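Local coordinates for gram-negative insecticidal protein (Chromobacterium piscinae, PDB 6FBM), which is an insecticidal toxin of the MACPF and beta-tripod families that probably kills insect cells by forming pores in their membranes, at residues Val392-Cys406 and Trp456-Leu469. Residues are numbered along the deposited sequence; the frame is centred on the assembly and turned at random.
Sequences VWDDAGSGKSKDYAC and WWDKGTGARKDVSL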
loop_
_atom_site.group_PDB
_atom_site.type_symbol
_atom_site.label_atom_id
_atom_site.label_comp_id
_atom_site.label_asym_id
_atom_site.label_seq_id
_atom_site.Cartn_x
_atom_site.Cartn_y
_atom_site.Cartn_z
ATOM N N VAL A 392 -30.714 -57.389 -46.442
ATOM C CA VAL A 392 -31.003 -58.673 -45.883
ATOM C C VAL A 392 -31.359 -59.605 -47.055
ATOM O O VAL A 392 -31.050 -60.795 -47.010
ATOM C CB VAL A 392 -32.166 -58.586 -44.868
ATOM C CG1 VAL A 392 -32.475 -59.950 -44.262
ATOM C CG2 VAL A 392 -31.804 -57.658 -43.752
ATOM N N TRP A 393 -32.003 -59.038 -48.081
ATOM C CA TRP A 393 -32.583 -59.810 -49.172
ATOM C C TRP A 393 -32.911 -58.914 -50.346
ATOM O O TRP A 393 -33.275 -57.764 -50.161
ATOM C CB TRP A 393 -33.880 -60.447 -48.689
ATOM C CG TRP A 393 -34.727 -61.080 -49.745
ATOM C CD1 TRP A 393 -34.632 -62.358 -50.215
ATOM C CD2 TRP A 393 -35.810 -60.467 -50.465
ATOM N NE1 TRP A 393 -35.579 -62.579 -51.187
ATOM C CE2 TRP A 393 -36.317 -61.439 -51.361
ATOM C CE3 TRP A 393 -36.391 -59.203 -50.448
ATOM C CZ2 TRP A 393 -37.377 -61.176 -52.226
ATOM C CZ3 TRP A 393 -37.443 -58.947 -51.310
ATOM C CH2 TRP A 393 -37.924 -59.926 -52.184
ATOM N N ASP A 394 -32.800 -59.477 -51.547
ATOM C CA ASP A 394 -33.388 -58.893 -52.751
ATOM C C ASP A 394 -33.992 -59.975 -53.649
ATOM O O ASP A 394 -33.822 -61.157 -53.375
ATOM C CB ASP A 394 -32.357 -58.023 -53.500
ATOM C CG ASP A 394 -31.064 -58.739 -53.777
ATOM O OD1 ASP A 394 -31.021 -59.588 -54.666
ATOM O OD2 ASP A 394 -30.071 -58.439 -53.114
ATOM N N ASP A 395 -34.691 -59.550 -54.718
ATOM C CA ASP A 395 -35.398 -60.460 -55.653
ATOM C C ASP A 395 -34.566 -60.902 -56.865
ATOM O O ASP A 395 -35.137 -61.305 -57.884
ATOM C CB ASP A 395 -36.724 -59.841 -56.121
ATOM C CG ASP A 395 -36.559 -58.866 -57.292
ATOM O OD1 ASP A 395 -35.624 -58.033 -57.266
ATOM O OD2 ASP A 395 -37.356 -58.941 -58.256
ATOM N N ALA A 396 -33.234 -60.827 -56.771
ATOM C CA ALA A 396 -32.356 -61.286 -57.858
ATOM C C ALA A 396 -32.663 -62.744 -58.145
ATOM O O ALA A 396 -32.686 -63.570 -57.208
ATOM C CB ALA A 396 -30.890 -61.105 -57.484
ATOM N N GLY A 397 -32.969 -63.033 -59.422
ATOM C CA GLY A 397 -33.352 -64.390 -59.859
ATOM C C GLY A 397 -34.830 -64.611 -60.136
ATOM O O GLY A 397 -35.202 -65.553 -60.847
ATOM N N SER A 398 -35.688 -63.760 -59.580
ATOM C CA SER A 398 -37.123 -63.811 -59.847
ATOM C C SER A 398 -37.476 -63.467 -61.296
ATOM O O SER A 398 -38.570 -63.794 -61.760
ATOM C CB SER A 398 -37.835 -62.813 -58.946
ATOM O OG SER A 398 -37.452 -61.479 -59.287
ATOM N N GLY A 399 -36.580 -62.756 -61.979
ATOM C CA GLY A 399 -36.803 -62.371 -63.350
ATOM C C GLY A 399 -37.838 -61.279 -63.519
ATOM O O GLY A 399 -38.158 -60.933 -64.658
ATOM N N LYS A 400 -38.332 -60.692 -62.416
ATOM C CA LYS A 400 -39.318 -59.621 -62.506
ATOM C C LYS A 400 -38.530 -58.360 -62.833
ATOM O O LYS A 400 -37.383 -58.198 -62.376
ATOM C CB LYS A 400 -40.103 -59.411 -61.208
ATOM C CG LYS A 400 -40.583 -60.660 -60.478
ATOM C CD LYS A 400 -41.574 -61.532 -61.254
ATOM C CE LYS A 400 -41.725 -62.885 -60.567
ATOM N NZ LYS A 400 -42.815 -63.666 -61.185
ATOM N N SER A 401 -39.144 -57.481 -63.630
ATOM C CA SER A 401 -38.457 -56.310 -64.168
ATOM C C SER A 401 -38.181 -55.290 -63.052
ATOM O O SER A 401 -37.126 -54.639 -63.016
ATOM C CB SER A 401 -39.268 -55.681 -65.316
ATOM O OG SER A 401 -40.443 -55.053 -64.846
ATOM N N LYS A 402 -39.145 -55.167 -62.135
ATOM C CA LYS A 402 -39.012 -54.319 -60.961
ATOM C C LYS A 402 -38.389 -55.128 -59.797
ATOM O O LYS A 402 -38.384 -56.378 -59.780
ATOM C CB LYS A 402 -40.338 -53.654 -60.594
ATOM C CG LYS A 402 -40.990 -52.904 -61.749
ATOM C CD LYS A 402 -42.154 -52.005 -61.409
ATOM C CE LYS A 402 -43.412 -52.690 -60.852
ATOM N NZ LYS A 402 -43.990 -53.887 -61.523
ATOM N N ASP A 403 -37.792 -54.388 -58.869
ATOM C CA ASP A 403 -36.991 -54.943 -57.782
ATOM C C ASP A 403 -37.641 -54.769 -56.402
ATOM O O ASP A 403 -38.432 -53.841 -56.171
ATOM C CB ASP A 403 -35.592 -54.321 -57.813
ATOM C CG ASP A 403 -34.799 -54.718 -59.057
ATOM O OD1 ASP A 403 -34.778 -55.923 -59.419
ATOM O OD2 ASP A 403 -34.212 -53.809 -59.676
ATOM N N TYR A 404 -37.326 -55.705 -55.524
ATOM C CA TYR A 404 -37.955 -55.850 -54.223
ATOM C C TYR A 404 -36.859 -56.236 -53.266
ATOM O O TYR A 404 -36.142 -57.189 -53.534
ATOM C CB TYR A 404 -39.018 -56.952 -54.256
ATOM C CG TYR A 404 -40.045 -56.699 -55.321
ATOM C CD1 TYR A 404 -41.189 -55.942 -55.060
ATOM C CD2 TYR A 404 -39.859 -57.182 -56.609
ATOM C CE1 TYR A 404 -42.116 -55.684 -56.061
ATOM C CE2 TYR A 404 -40.772 -56.921 -57.620
ATOM C CZ TYR A 404 -41.896 -56.187 -57.345
ATOM O OH TYR A 404 -42.791 -55.933 -58.341
ATOM N N ALA A 405 -36.716 -55.506 -52.161
ATOM C CA ALA A 405 -35.606 -55.747 -51.242
ATOM C C ALA A 405 -35.943 -55.438 -49.808
ATOM O O ALA A 405 -36.783 -54.589 -49.540
ATOM C CB ALA A 405 -34.403 -54.927 -51.673
ATOM N N CYS A 406 -35.254 -56.119 -48.901
ATOM C CA CYS A 406 -35.360 -55.862 -47.477
ATOM C C CYS A 406 -34.036 -55.250 -47.047
ATOM O O CYS A 406 -32.981 -55.848 -47.279
ATOM C CB CYS A 406 -35.585 -57.156 -46.739
ATOM S SG CYS A 406 -35.726 -56.925 -44.976
ATOM N N TRP A 456 -44.712 -61.845 -43.466
ATOM C CA TRP A 456 -44.564 -62.123 -44.901
ATOM C C TRP A 456 -43.252 -62.874 -45.177
ATOM O O TRP A 456 -42.339 -62.856 -44.358
ATOM C CB TRP A 456 -44.562 -60.805 -45.649
ATOM C CG TRP A 456 -44.438 -60.847 -47.140
ATOM C CD1 TRP A 456 -45.448 -60.939 -48.025
ATOM C CD2 TRP A 456 -43.238 -60.719 -47.916
ATOM N NE1 TRP A 456 -44.972 -60.888 -49.305
ATOM C CE2 TRP A 456 -43.613 -60.751 -49.267
ATOM C CE3 TRP A 456 -41.890 -60.572 -47.593
ATOM C CZ2 TRP A 456 -42.691 -60.652 -50.309
ATOM C CZ3 TRP A 456 -40.967 -60.465 -48.644
ATOM C CH2 TRP A 456 -41.378 -60.509 -49.975
ATOM N N TRP A 457 -43.219 -63.588 -46.295
ATOM C CA TRP A 457 -42.001 -64.149 -46.879
ATOM C C TRP A 457 -42.140 -64.093 -48.392
ATOM O O TRP A 457 -43.237 -63.882 -48.914
ATOM C CB TRP A 457 -41.691 -65.597 -46.437
ATOM C CG TRP A 457 -42.862 -66.550 -46.336
ATOM C CD1 TRP A 457 -44.011 -66.549 -47.086
ATOM C CD2 TRP A 457 -42.978 -67.670 -45.443
ATOM N NE1 TRP A 457 -44.843 -67.564 -46.693
ATOM C CE2 TRP A 457 -44.240 -68.274 -45.688
ATOM C CE3 TRP A 457 -42.143 -68.223 -44.456
ATOM C CZ2 TRP A 457 -44.682 -69.402 -44.983
ATOM C CZ3 TRP A 457 -42.587 -69.325 -43.753
ATOM C CH2 TRP A 457 -43.851 -69.903 -44.012
ATOM N N ASP A 458 -41.030 -64.286 -49.091
ATOM C CA ASP A 458 -40.997 -64.080 -50.531
ATOM C C ASP A 458 -41.341 -65.308 -51.345
ATOM O O ASP A 458 -41.302 -65.248 -52.565
ATOM C CB ASP A 458 -39.615 -63.544 -50.957
ATOM C CG ASP A 458 -38.547 -64.629 -51.026
ATOM O OD1 ASP A 458 -38.364 -65.332 -50.021
ATOM O OD2 ASP A 458 -37.885 -64.755 -52.057
ATOM N N LYS A 459 -41.665 -66.437 -50.704
ATOM C CA LYS A 459 -41.813 -67.686 -51.459
ATOM C C LYS A 459 -42.923 -67.575 -52.515
ATOM O O LYS A 459 -43.981 -66.993 -52.269
ATOM C CB LYS A 459 -41.913 -68.906 -50.559
ATOM C CG LYS A 459 -43.190 -69.070 -49.781
ATOM C CD LYS A 459 -42.909 -69.566 -48.340
ATOM C CE LYS A 459 -42.188 -70.879 -48.208
ATOM N NZ LYS A 459 -42.511 -71.526 -46.872
ATOM N N GLY A 460 -42.608 -68.086 -53.705
ATOM C CA GLY A 460 -43.368 -67.824 -54.918
ATOM C C GLY A 460 -42.661 -66.886 -55.878
ATOM O O GLY A 460 -42.859 -66.987 -57.092
ATOM N N THR A 461 -41.857 -65.962 -55.344
ATOM C CA THR A 461 -41.125 -64.979 -56.175
ATOM C C THR A 461 -40.093 -65.644 -57.109
ATOM O O THR A 461 -39.881 -65.204 -58.243
ATOM C CB THR A 461 -40.484 -63.875 -55.284
ATOM O OG1 THR A 461 -40.209 -62.689 -56.051
ATOM C CG2 THR A 461 -39.218 -64.358 -54.643
ATOM N N GLY A 462 -39.473 -66.723 -56.608
ATOM C CA GLY A 462 -38.417 -67.436 -57.319
ATOM C C GLY A 462 -37.095 -66.706 -57.299
ATOM O O GLY A 462 -36.410 -66.648 -58.310
ATOM N N ALA A 463 -36.724 -66.153 -56.150
ATOM C CA ALA A 463 -35.466 -65.432 -56.000
ATOM C C ALA A 463 -34.531 -66.390 -55.334
ATOM O O ALA A 463 -34.965 -67.163 -54.475
ATOM C CB ALA A 463 -35.647 -64.191 -55.143
ATOM N N ARG A 464 -33.249 -66.333 -55.711
ATOM C CA ARG A 464 -32.211 -67.240 -55.164
ATOM C C ARG A 464 -32.212 -67.166 -53.660
ATOM O O ARG A 464 -32.281 -68.197 -52.965
ATOM C CB ARG A 464 -30.803 -66.882 -55.663
ATOM C CG ARG A 464 -30.705 -66.732 -57.165
ATOM C CD ARG A 464 -29.345 -67.019 -57.731
ATOM N NE ARG A 464 -29.462 -67.015 -59.194
ATOM C CZ ARG A 464 -29.487 -65.918 -59.964
ATOM N NH1 ARG A 464 -29.392 -64.689 -59.435
ATOM N NH2 ARG A 464 -29.609 -66.056 -61.282
ATOM N N LYS A 465 -32.163 -65.915 -53.178
ATOM C CA LYS A 465 -32.153 -65.625 -51.754
ATOM C C LYS A 465 -33.574 -65.633 -51.250
ATOM O O LYS A 465 -34.524 -65.410 -52.009
ATOM C CB LYS A 465 -31.500 -64.284 -51.455
ATOM C CG LYS A 465 -30.123 -64.078 -52.086
ATOM C CD LYS A 465 -29.518 -62.780 -51.676
ATOM C CE LYS A 465 -28.774 -62.070 -52.828
ATOM N NZ LYS A 465 -27.689 -61.250 -52.204
ATOM N N ASP A 466 -33.704 -65.888 -49.960
ATOM C CA ASP A 466 -34.994 -65.974 -49.302
ATOM C C ASP A 466 -35.065 -64.967 -48.155
ATOM O O ASP A 466 -34.041 -64.538 -47.618
ATOM C CB ASP A 466 -35.186 -67.390 -48.749
ATOM C CG ASP A 466 -35.176 -68.469 -49.827
ATOM O OD1 ASP A 466 -35.402 -68.162 -51.037
ATOM O OD2 ASP A 466 -34.980 -69.635 -49.414
ATOM N N VAL A 467 -36.293 -64.578 -47.802
ATOM C CA VAL A 467 -36.527 -63.716 -46.639
ATOM C C VAL A 467 -37.889 -63.952 -46.043
ATOM O O VAL A 467 -38.837 -64.246 -46.759
ATOM C CB VAL A 467 -36.369 -62.219 -46.997
ATOM C CG1 VAL A 467 -37.530 -61.711 -47.850
ATOM C CG2 VAL A 467 -36.183 -61.373 -45.746
ATOM N N SER A 468 -37.953 -63.822 -44.722
ATOM C CA SER A 468 -39.196 -63.801 -43.967
ATOM C C SER A 468 -39.141 -62.633 -42.973
ATOM O O SER A 468 -38.132 -62.443 -42.296
ATOM C CB SER A 468 -39.393 -65.115 -43.205
ATOM O OG SER A 468 -39.260 -66.238 -44.059
ATOM N N LEU A 469 -40.232 -61.880 -42.883
ATOM C CA LEU A 469 -40.337 -60.743 -41.982
ATOM C C LEU A 469 -41.062 -61.169 -40.710
ATOM O O LEU A 469 -42.200 -61.621 -40.753
ATOM C CB LEU A 469 -41.080 -59.593 -42.662
ATOM C CG LEU A 469 -40.603 -59.228 -44.054
ATOM C CD1 LEU A 469 -41.389 -58.025 -44.532
ATOM C CD2 LEU A 469 -39.103 -58.952 -44.111
HETATM O O HOH W 1 -32.264 -63.146 -54.565
#
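W393 and V467 come together where two beta-hairpins meet, their CA atoms 6.1 Å apart; the backbones close to 4.5 Å between the CA atoms of S398 and A463, yet share a single direct main-chain hydrogen bond, from R464 N to A396 O. The case illustrates how a buried tryptophan at a strand end can join two hairpins that do not pair as strands with each other. With CG anti to the backbone N (chi1 170°), the W393 indole reaches across to the second hairpin. CG1 of V467 sits over its five-membered ring, 3.5 Å from the centroid, in a CH-pi contact, while W456 turns its edge toward the six-membered ring in a T-shaped pair with planes at 77°. The indole N-H is shared: NE1 donates to K465 O at 3.1 Å, with the oxygen near the ring plane but the nitrogen well above the carbonyl plane, and more weakly to D458 OD2. D458 receives V467 N on OD1, 3.1 Å away, and Y489 also bonds that oxygen; one carboxylate thus ties its own loop to the tryptophan. Nearer the loop tips, a water donates to D394 O and A396 O and accepts from K465 N, giving A396 O two hydrogen bonds. G397 CA lies over one face of the R464 guanidinium. D394, whose OD1 accepts from A396 N in an Asx turn, reaches K465 NZ through OD2 in a long salt bridge and R391 in another long, weak pair. Beside the classic beta bulge of V392 and W393 opposite C406, C406 SG meets L469 CD2. Both also touch M422 of strand 421-426, so in the Vps62-related region, about 46 Å from the chain centre, the contact joins the sheet containing strand 403-410 to that of 450-457, 468-473 and 484-486.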